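Local structure of FACT-Spt16 (Cicer arietinum, 5CE6) at residues Asp52-Pro61 with Phe82-Lys91; Leu68-Trp76 with Ala188-Ala196. The protein serves as the Spt16 subunit of the histone chaperone complex FACT, and its N-terminal domain, crystallised here, probably takes part in binding histones H3-H4. All coordinates share one frame; numbering follows the deposited sequence.

Contact 1 of 2, residues Asp52-Pro61 with Phe82-Lys91; sequences DAIAVACPPP and FPETIMVFTK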
# COMPACT_ATOMS: atom_id res chain seq x y z
N ASP A 52 -27.03 5.92 -0.65
CA ASP A 52 -27.91 5.54 -1.75
C ASP A 52 -27.11 5.60 -3.04
O ASP A 52 -27.45 4.97 -4.03
CB ASP A 52 -29.09 6.52 -1.86
CG ASP A 52 -29.78 6.77 -0.53
OD1 ASP A 52 -30.51 5.87 -0.07
OD2 ASP A 52 -29.60 7.87 0.03
N ALA A 53 -26.04 6.40 -3.01
CA ALA A 53 -25.16 6.56 -4.16
C ALA A 53 -23.73 6.76 -3.68
O ALA A 53 -23.52 7.22 -2.55
CB ALA A 53 -25.61 7.74 -5.01
N ILE A 54 -22.74 6.40 -4.50
CA ILE A 54 -21.34 6.56 -4.13
C ILE A 54 -20.57 7.27 -5.23
O ILE A 54 -20.64 6.87 -6.40
CB ILE A 54 -20.67 5.19 -3.86
CG1 ILE A 54 -21.35 4.50 -2.66
CG2 ILE A 54 -19.16 5.34 -3.62
CD1 ILE A 54 -21.01 3.04 -2.52
N ALA A 55 -19.84 8.32 -4.86
CA ALA A 55 -19.10 9.12 -5.83
C ALA A 55 -17.61 8.94 -5.61
O ALA A 55 -17.12 9.10 -4.48
CB ALA A 55 -19.46 10.61 -5.70
N VAL A 56 -16.89 8.61 -6.68
CA VAL A 56 -15.43 8.56 -6.60
C VAL A 56 -14.88 9.47 -7.70
O VAL A 56 -15.49 9.61 -8.76
CB VAL A 56 -14.85 7.13 -6.73
CG1 VAL A 56 -15.56 6.17 -5.77
CG2 VAL A 56 -14.94 6.61 -8.16
N ALA A 57 -13.74 10.09 -7.43
CA ALA A 57 -13.18 11.05 -8.38
C ALA A 57 -11.66 11.06 -8.32
O ALA A 57 -11.07 11.02 -7.23
CB ALA A 57 -13.74 12.44 -8.12
N CYS A 58 -11.03 11.09 -9.49
CA CYS A 58 -9.58 11.07 -9.60
C CYS A 58 -9.08 12.34 -10.27
O CYS A 58 -9.68 12.80 -11.23
CB CYS A 58 -9.13 9.86 -10.39
SG CYS A 58 -9.51 8.33 -9.54
N PRO A 59 -7.97 12.90 -9.77
CA PRO A 59 -7.39 14.15 -10.26
C PRO A 59 -6.62 13.95 -11.57
O PRO A 59 -6.44 12.81 -11.99
CB PRO A 59 -6.42 14.54 -9.14
CG PRO A 59 -5.99 13.26 -8.57
CD PRO A 59 -7.20 12.34 -8.64
N PRO A 60 -6.20 15.05 -12.22
CA PRO A 60 -5.33 14.94 -13.40
C PRO A 60 -4.04 14.19 -13.06
O PRO A 60 -3.72 14.06 -11.88
CB PRO A 60 -5.01 16.40 -13.73
CG PRO A 60 -6.18 17.17 -13.21
CD PRO A 60 -6.60 16.45 -11.96
N PRO A 61 -3.33 13.68 -14.07
CA PRO A 61 -2.10 12.93 -13.78
C PRO A 61 -1.09 13.80 -13.02
O PRO A 61 -0.98 14.99 -13.33
CB PRO A 61 -1.55 12.59 -15.16
CG PRO A 61 -2.74 12.61 -16.06
CD PRO A 61 -3.63 13.69 -15.52
N PHE A 82 -8.16 6.30 -14.62
CA PHE A 82 -8.96 7.26 -15.38
C PHE A 82 -8.80 8.62 -14.71
O PHE A 82 -9.63 9.02 -13.90
CB PHE A 82 -10.43 6.82 -15.41
CG PHE A 82 -10.73 5.72 -16.41
CD1 PHE A 82 -10.37 4.40 -16.15
CD2 PHE A 82 -11.39 6.01 -17.59
CE1 PHE A 82 -10.66 3.39 -17.06
CE2 PHE A 82 -11.68 5.01 -18.51
CZ PHE A 82 -11.32 3.69 -18.25
N PRO A 83 -7.72 9.33 -15.04
CA PRO A 83 -7.47 10.63 -14.41
C PRO A 83 -8.53 11.64 -14.84
O PRO A 83 -9.16 11.46 -15.89
CB PRO A 83 -6.10 11.04 -14.95
CG PRO A 83 -5.48 9.77 -15.46
CD PRO A 83 -6.64 8.97 -15.97
N GLU A 84 -8.71 12.69 -14.04
CA GLU A 84 -9.72 13.71 -14.26
C GLU A 84 -11.08 13.12 -14.65
O GLU A 84 -11.72 13.52 -15.63
CB GLU A 84 -9.25 14.75 -15.29
CG GLU A 84 -9.93 16.10 -15.14
CD GLU A 84 -9.38 17.14 -16.10
OE1 GLU A 84 -9.25 16.84 -17.31
OE2 GLU A 84 -9.08 18.25 -15.63
N THR A 85 -11.52 12.14 -13.85
CA THR A 85 -12.77 11.44 -14.10
C THR A 85 -13.57 11.35 -12.81
O THR A 85 -13.01 11.10 -11.74
CB THR A 85 -12.52 10.02 -14.66
OG1 THR A 85 -11.88 10.12 -15.94
CG2 THR A 85 -13.81 9.24 -14.82
N ILE A 86 -14.88 11.58 -12.90
CA ILE A 86 -15.78 11.37 -11.78
C ILE A 86 -16.72 10.21 -12.11
O ILE A 86 -17.28 10.16 -13.20
CB ILE A 86 -16.63 12.62 -11.53
CG1 ILE A 86 -15.73 13.81 -11.13
CG2 ILE A 86 -17.69 12.36 -10.48
CD1 ILE A 86 -16.41 15.17 -11.36
N MET A 87 -16.89 9.28 -11.18
CA MET A 87 -17.80 8.16 -11.39
C MET A 87 -18.76 8.06 -10.22
O MET A 87 -18.33 8.03 -9.06
CB MET A 87 -17.02 6.85 -11.57
CG MET A 87 -17.88 5.64 -11.79
SD MET A 87 -16.88 4.29 -12.45
CE MET A 87 -15.66 4.09 -11.16
N VAL A 88 -20.06 8.01 -10.52
CA VAL A 88 -21.08 7.95 -9.48
C VAL A 88 -21.98 6.72 -9.64
O VAL A 88 -22.65 6.56 -10.66
CB VAL A 88 -21.95 9.22 -9.46
CG1 VAL A 88 -23.06 9.07 -8.43
CG2 VAL A 88 -21.11 10.44 -9.14
N PHE A 89 -21.98 5.88 -8.61
CA PHE A 89 -22.79 4.67 -8.62
C PHE A 89 -24.12 4.94 -7.96
O PHE A 89 -24.16 5.52 -6.88
CB PHE A 89 -22.08 3.57 -7.85
CG PHE A 89 -20.71 3.25 -8.37
CD1 PHE A 89 -19.59 3.90 -7.87
CD2 PHE A 89 -20.55 2.30 -9.36
CE1 PHE A 89 -18.33 3.61 -8.36
CE2 PHE A 89 -19.30 1.99 -9.86
CZ PHE A 89 -18.18 2.65 -9.35
N THR A 90 -25.21 4.55 -8.61
CA THR A 90 -26.52 4.57 -7.99
C THR A 90 -27.11 3.16 -8.08
O THR A 90 -26.49 2.26 -8.63
CB THR A 90 -27.49 5.59 -8.64
OG1 THR A 90 -27.99 5.09 -9.88
CG2 THR A 90 -26.82 6.94 -8.87
N LYS A 91 -28.31 2.97 -7.54
CA LYS A 91 -28.94 1.66 -7.57
C LYS A 91 -29.09 1.11 -8.99
O LYS A 91 -28.88 -0.09 -9.23
CB LYS A 91 -30.31 1.70 -6.87
CG LYS A 91 -30.91 0.32 -6.61
CD LYS A 91 -31.88 0.36 -5.44
CE LYS A 91 -31.68 -0.85 -4.52
NZ LYS A 91 -31.70 -0.47 -3.08
O HOH W 1 -29.63 5.23 -5.85
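Ile54 and Val56 pair with Phe89 and Met87 through reciprocal backbone hydrogen bonds, making strands 53-58 and 85-89 antiparallel neighbours in the middle of the six-stranded mixed sheet of the Spt16 N-terminal lobe. The strand directions differ by 167°. At the central pair, Val56 N to Met87 O and Met87 N to Val56 O both measure 2.8 Å and are almost straight.

Between the bonded pairs, Ala55 with Val88 and Ala57 with Ile86 form non-hydrogen-bonded pairs, whose side chains share the face covered by helix 168-179. Val88 can be followed outward. Its CB stands near Ile54 O; CG1, turned opposite the backbone N (chi1 176°), comes within 3.8 Å of Ile54 O, while CG2 lies against the partner residue, 3.8 Å from Ala55 CB. Trp173 of helix 168-179 packs on this side chain.

Ile54, Val56, Met87 and Phe89 occupy the other face, beneath helices 26-42 and 69-78. Val56 and Met87 run side by side, and the bend at the end of the methionine (chi3 59°) brings its CE back to 4.0 Å from Val56 CG2. The Phe89 ring sets its CD1 edge toward Ile54 O, near the ring plane, and also meets Phe36 edge-to-face.

At the Pro59 end the pairing finishes in a G1 beta bulge, Glu84 (positive phi) and Thr85 both facing Cys58. Glu84 N donates to Pro59 O at 3.1 Å, from well above the carbonyl plane. At the opposite end of the strand pair a water bridges the two backbones, donating to Asp52 O at 2.9 Å and accepting from Lys91 N at 3.1 Å.

Contact 2 of 2, residues Leu68-Trp76 with Ala188-Ala196; sequences LKSTALFLW and ANGFSALFA. With ACT (acetate ion), chain B.
Knobs-into-holes packing joins helix 69-78, which lies on the sheet of the N-terminal lobe, to helix 188-196, with Lys69 and Phe195 as the two knobs. The axes of segments 69-76 and 188-196 come within 11.2 Å and cross at 41°, a wide spacing bridged by long and aromatic side chains; no hydrogen bond passes between the two segments.

Phe195 enters the hole formed by Lys69, Ala72, Leu73 and Trp76. It presents an edge to the indole in an edge-to-face pair: Phe195 CE1 sits over one face, 3.7 Å from Trp76 CD2, with the ring planes at 62°. The indole is swung across to the other helix because Trp76 CG lies opposite the backbone N (chi1 -175°). Its six-membered ring continues to Leu194, whose CD2 is 3.7 Å from Trp76 CZ3, and Arg32 adds a cation-pi contact. With an alanine in place of Trp76, the CE1 edge of Phe195 would probably lose its aromatic face, a gap would open beside Leu194 CD2, and Arg32 would lose its pi partner.

Lys69 fills the complementary hole among Ala188, Phe191, Ser192 and Phe195. Its CD lies 3.7 Å from Phe191 CB; the turn about CG-CD brings Lys69 CE to 3.5 Å from Ala188 O, and a further bend about CD-CE sets the direction of NZ, whose salt-bridge partner is Glu382 in the M24-family part of the chain. Deeper in, Leu73 CD2 touches Phe191 CE1 at 3.5 Å, the two side chains crossing at about a right angle.

At the N-cap of helix 69-78, Leu68 N donates to O of an acetate, probably from the crystallisation liquor, at 2.8 Å. Helix 69-78, packed on the six-stranded mixed sheet, thus interlocks with the helix following edge strand 183-186, within the alpha/beta N-terminal lobe of Spt16.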
# COMPACT_ATOMS: atom_id res chain seq x y z
N LEU A 68 -4.15 6.81 -4.04
CA LEU A 68 -5.53 7.19 -3.79
C LEU A 68 -6.42 5.98 -3.83
O LEU A 68 -6.34 5.17 -4.75
CB LEU A 68 -6.02 8.19 -4.84
CG LEU A 68 -5.40 9.58 -4.82
CD1 LEU A 68 -6.07 10.44 -5.88
CD2 LEU A 68 -5.55 10.19 -3.45
N LYS A 69 -7.27 5.87 -2.83
CA LYS A 69 -8.28 4.83 -2.81
C LYS A 69 -9.20 4.95 -4.03
O LYS A 69 -9.68 3.95 -4.55
CB LYS A 69 -9.07 4.90 -1.51
CG LYS A 69 -9.91 3.68 -1.23
CD LYS A 69 -10.49 3.72 0.18
CE LYS A 69 -9.88 2.65 1.08
NZ LYS A 69 -8.47 2.94 1.50
N SER A 70 -9.46 6.16 -4.49
CA SER A 70 -10.31 6.33 -5.67
C SER A 70 -9.63 5.76 -6.90
O SER A 70 -10.26 5.12 -7.74
CB SER A 70 -10.63 7.81 -5.89
OG SER A 70 -9.43 8.55 -5.92
N THR A 71 -8.32 6.00 -7.01
CA THR A 71 -7.55 5.44 -8.11
C THR A 71 -7.57 3.92 -8.04
O THR A 71 -7.76 3.23 -9.04
CB THR A 71 -6.11 5.95 -8.10
OG1 THR A 71 -6.10 7.35 -8.41
CG2 THR A 71 -5.26 5.20 -9.13
N ALA A 72 -7.42 3.40 -6.83
CA ALA A 72 -7.48 1.96 -6.62
C ALA A 72 -8.80 1.34 -7.10
O ALA A 72 -8.80 0.25 -7.68
CB ALA A 72 -7.22 1.63 -5.16
N LEU A 73 -9.91 2.03 -6.87
CA LEU A 73 -11.20 1.52 -7.34
C LEU A 73 -11.24 1.42 -8.86
O LEU A 73 -11.68 0.40 -9.41
CB LEU A 73 -12.37 2.35 -6.82
CG LEU A 73 -13.73 1.83 -7.28
CD1 LEU A 73 -13.98 0.43 -6.76
CD2 LEU A 73 -14.86 2.77 -6.88
N PHE A 74 -10.81 2.48 -9.55
CA PHE A 74 -10.72 2.42 -11.01
C PHE A 74 -9.83 1.29 -11.50
O PHE A 74 -10.20 0.58 -12.43
CB PHE A 74 -10.23 3.75 -11.59
CG PHE A 74 -11.30 4.79 -11.71
CD1 PHE A 74 -12.17 4.80 -12.79
CD2 PHE A 74 -11.40 5.80 -10.76
CE1 PHE A 74 -13.15 5.77 -12.91
CE2 PHE A 74 -12.38 6.79 -10.88
CZ PHE A 74 -13.25 6.78 -11.95
N LEU A 75 -8.66 1.12 -10.89
CA LEU A 75 -7.76 0.02 -11.25
C LEU A 75 -8.40 -1.35 -10.98
O LEU A 75 -8.29 -2.28 -11.78
CB LEU A 75 -6.43 0.15 -10.48
CG LEU A 75 -5.53 1.27 -10.99
CD1 LEU A 75 -4.41 1.56 -10.01
CD2 LEU A 75 -4.94 0.89 -12.34
N TRP A 76 -9.07 -1.46 -9.83
CA TRP A 76 -9.70 -2.70 -9.43
C TRP A 76 -10.82 -3.06 -10.38
O TRP A 76 -10.92 -4.20 -10.86
CB TRP A 76 -10.24 -2.55 -8.00
CG TRP A 76 -10.82 -3.80 -7.40
CD1 TRP A 76 -10.14 -4.90 -6.96
CD2 TRP A 76 -12.20 -4.04 -7.12
NE1 TRP A 76 -11.02 -5.82 -6.44
CE2 TRP A 76 -12.29 -5.32 -6.52
CE3 TRP A 76 -13.38 -3.31 -7.32
CZ2 TRP A 76 -13.51 -5.87 -6.14
CZ3 TRP A 76 -14.58 -3.85 -6.93
CH2 TRP A 76 -14.64 -5.13 -6.35
N ALA A 188 -14.80 5.09 3.10
CA ALA A 188 -13.47 4.51 2.97
C ALA A 188 -13.40 3.09 3.55
O ALA A 188 -12.73 2.21 3.01
CB ALA A 188 -12.42 5.41 3.60
N ASN A 189 -14.13 2.88 4.65
CA ASN A 189 -14.14 1.58 5.31
C ASN A 189 -14.85 0.53 4.48
O ASN A 189 -14.60 -0.67 4.62
CB ASN A 189 -14.78 1.69 6.70
CG ASN A 189 -13.95 2.52 7.66
OD1 ASN A 189 -12.75 2.68 7.47
ND2 ASN A 189 -14.59 3.05 8.70
N GLY A 190 -15.75 0.98 3.61
CA GLY A 190 -16.43 0.04 2.73
C GLY A 190 -15.46 -0.47 1.68
O GLY A 190 -15.35 -1.67 1.46
N PHE A 191 -14.77 0.46 1.03
CA PHE A 191 -13.76 0.08 0.05
C PHE A 191 -12.64 -0.76 0.67
O PHE A 191 -12.16 -1.71 0.04
CB PHE A 191 -13.20 1.32 -0.65
CG PHE A 191 -14.16 1.93 -1.62
CD1 PHE A 191 -14.64 1.18 -2.69
CD2 PHE A 191 -14.58 3.23 -1.47
CE1 PHE A 191 -15.53 1.73 -3.60
CE2 PHE A 191 -15.47 3.80 -2.38
CZ PHE A 191 -15.94 3.04 -3.45
N SER A 192 -12.23 -0.41 1.89
CA SER A 192 -11.21 -1.18 2.61
C SER A 192 -11.61 -2.64 2.79
O SER A 192 -10.81 -3.55 2.55
CB SER A 192 -10.92 -0.54 3.97
OG SER A 192 -10.05 -1.36 4.74
N ALA A 193 -12.86 -2.86 3.20
CA ALA A 193 -13.38 -4.22 3.34
C ALA A 193 -13.45 -4.91 1.98
O ALA A 193 -13.09 -6.08 1.85
CB ALA A 193 -14.76 -4.18 3.99
N LEU A 194 -13.90 -4.18 0.97
CA LEU A 194 -14.01 -4.71 -0.37
C LEU A 194 -12.67 -5.17 -0.94
O LEU A 194 -12.58 -6.23 -1.57
CB LEU A 194 -14.63 -3.66 -1.30
CG LEU A 194 -15.00 -4.11 -2.70
CD1 LEU A 194 -16.05 -5.20 -2.66
CD2 LEU A 194 -15.51 -2.91 -3.48
N PHE A 195 -11.63 -4.38 -0.71
CA PHE A 195 -10.31 -4.68 -1.27
C PHE A 195 -9.53 -5.66 -0.37
O PHE A 195 -8.49 -6.16 -0.79
CB PHE A 195 -9.46 -3.42 -1.44
CG PHE A 195 -10.04 -2.39 -2.38
CD1 PHE A 195 -10.84 -2.76 -3.45
CD2 PHE A 195 -9.78 -1.04 -2.17
CE1 PHE A 195 -11.38 -1.79 -4.31
CE2 PHE A 195 -10.31 -0.06 -3.02
CZ PHE A 195 -11.11 -0.45 -4.09
N ALA A 196 -10.04 -5.95 0.82
CA ALA A 196 -9.27 -6.66 1.85
C ALA A 196 -8.86 -8.09 1.49
O ALA A 196 -7.72 -8.50 1.72
CB ALA A 196 -10.01 -6.65 3.18
C ACT B . -3.02 4.29 -6.59
O ACT B . -3.13 5.51 -6.35
OXT ACT B . -2.15 3.97 -7.43
CH3 ACT B . -3.89 3.28 -5.90

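Contact 1 is the more buried of the two and lies within the six-stranded sheet of the N-terminal lobe, whereas contact 2, its centre about 12 Å away, joins two helices and is partly buried. Their segments alternate along the chain: helix 69-78 connects strand 53-58 to strand 85-89 and packs back on both, with Phe74 CD2 3.4 Å from Cys58 SG and Phe74 CE1 3.5 Å from Met87 CE, while helix 188-196 comes much later. Backbone hydrogen bonding dominates the strand pair; helix 188-196 is held by aromatic and aliphatic packing instead. Contact 2 also reaches the M24-family region, through the salt bridge of Lys69 with Glu382.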